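Local structure of avidin (Gallus gallus, 4U46) at residues I38-V41 against E47-E50. The protein is an engineered form of avidin, the tetrameric biotin-binding protein, probably made to bind other small molecules. Residues are numbered along the deposited sequence; the frame is centred on the assembly and turned at random.
Sequences IATV and EIKE. Unlike the reference sequence in segment 38-41: Ala-39 (reference Thr), Thr-40 (reference Ala).
Ala-39 and Lys-49 form the hydrogen-bonded pair of an antiparallel β-hairpin whose short strand axes approach to 4.7 Å, with N-to-C directions 154° apart. Ala-39 N donates to Lys-49 O at 3.0 Å and Lys-49 N to Ala-39 O at 2.8 Å. Ile-38 with Glu-50 and Thr-40 with Ile-48 are the flanking non-hydrogen-bonded pairs; Ala-39 and Thr-40 both differ from the reference sequence in this engineered avidin. Toward the unmodelled residues 42-46, Val-41 N reaches Glu-47 O at 2.9 Å, tilted 28° from the carbonyl plane; the same oxygen also receives a CA-H contact from Thr-40. The hairpin joins strands 32-40 and 48-57 at one end of the eight-stranded avidin barrel. The missing link between them is consistent with a mobile loop, which in avidins borders the mouth of the biotin pocket.

On the face bearing Ile-38, Thr-40, Ile-48 and Glu-50, the methyls CG2 of Ile-38 and CG2 of Ile-48 abut at 3.4 Å, tighter than ordinary van der Waals packing. Ile-38 chi1 of -64° sets its CG2 opposite the backbone N, from where this branch reaches diagonally to the partner strand. Ile-48 carries a second apolar touch with its other branch, whose CD1 meets Thr-40 CG2 at 3.7 Å. Asn-19 lies against Thr-40 from a neighbouring loop, and a backbone bond to Asn-21 ties Ile-38 to strand 20-24.

The other face carries buried Ala-39 and the aliphatic part of Lys-49. Val-41 CG2 slants across this stem, 3.7 Å from Lys-49 CG, while Phe-76 touches the lysine from outside the hairpin. Lys-49 then bends at chi2 and chi4 back toward Glu-47, two residues earlier, where NZ forms a salt bridge with OE2 of the extended Glu-47 at 3.2 Å.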
# COMPACT_ATOMS: atom_id res chain seq x y z
N ILE A 38 16.47 15.75 -0.70
CA ILE A 38 16.28 17.12 -1.12
C ILE A 38 15.12 17.18 -2.07
O ILE A 38 15.11 16.50 -3.10
CB ILE A 38 17.58 17.63 -1.81
CG1 ILE A 38 18.73 17.65 -0.81
CG2 ILE A 38 17.38 19.02 -2.42
CD1 ILE A 38 19.64 16.45 -0.91
N ALA A 39 14.12 17.99 -1.72
CA ALA A 39 12.91 18.13 -2.52
C ALA A 39 12.50 19.60 -2.67
O ALA A 39 12.90 20.47 -1.85
CB ALA A 39 11.77 17.36 -1.88
N THR A 40 11.70 19.88 -3.70
CA THR A 40 11.09 21.22 -3.87
C THR A 40 9.80 21.23 -3.11
O THR A 40 9.04 20.26 -3.18
CB THR A 40 10.69 21.54 -5.33
OG1 THR A 40 9.57 20.72 -5.71
CG2 THR A 40 11.85 21.34 -6.30
N VAL A 41 9.53 22.30 -2.39
CA VAL A 41 8.21 22.50 -1.78
C VAL A 41 7.40 23.45 -2.67
O VAL A 41 7.94 24.44 -3.18
CB VAL A 41 8.31 23.12 -0.38
CG1 VAL A 41 6.93 23.16 0.28
CG2 VAL A 41 9.30 22.33 0.48
N GLU A 47 11.54 26.76 -4.25
CA GLU A 47 11.93 26.57 -2.85
C GLU A 47 12.33 25.12 -2.64
O GLU A 47 11.57 24.24 -2.98
CB GLU A 47 10.74 26.92 -1.94
CG GLU A 47 11.15 27.45 -0.58
CD GLU A 47 9.96 27.92 0.28
OE1 GLU A 47 8.80 27.98 -0.20
OE2 GLU A 47 10.19 28.20 1.47
N ILE A 48 13.49 24.89 -2.02
CA ILE A 48 14.11 23.56 -1.83
C ILE A 48 14.28 23.28 -0.32
O ILE A 48 14.84 24.11 0.38
CB ILE A 48 15.55 23.55 -2.43
CG1 ILE A 48 15.58 24.04 -3.88
CG2 ILE A 48 16.20 22.18 -2.32
CD1 ILE A 48 14.57 23.37 -4.80
N LYS A 49 13.83 22.13 0.18
CA LYS A 49 14.12 21.72 1.56
C LYS A 49 14.92 20.40 1.63
O LYS A 49 14.70 19.51 0.83
CB LYS A 49 12.82 21.55 2.37
CG LYS A 49 12.13 22.84 2.77
CD LYS A 49 13.06 23.77 3.54
CE LYS A 49 12.33 24.99 4.08
NZ LYS A 49 11.65 25.75 3.00
N GLU A 50 15.79 20.32 2.63
CA GLU A 50 16.74 19.25 2.87
C GLU A 50 16.30 18.52 4.16
O GLU A 50 15.85 19.16 5.10
CB GLU A 50 18.14 19.85 3.08
CG GLU A 50 18.25 20.92 4.21
CD GLU A 50 17.39 22.20 4.03
OE1 GLU A 50 17.21 22.66 2.88
OE2 GLU A 50 16.89 22.77 5.02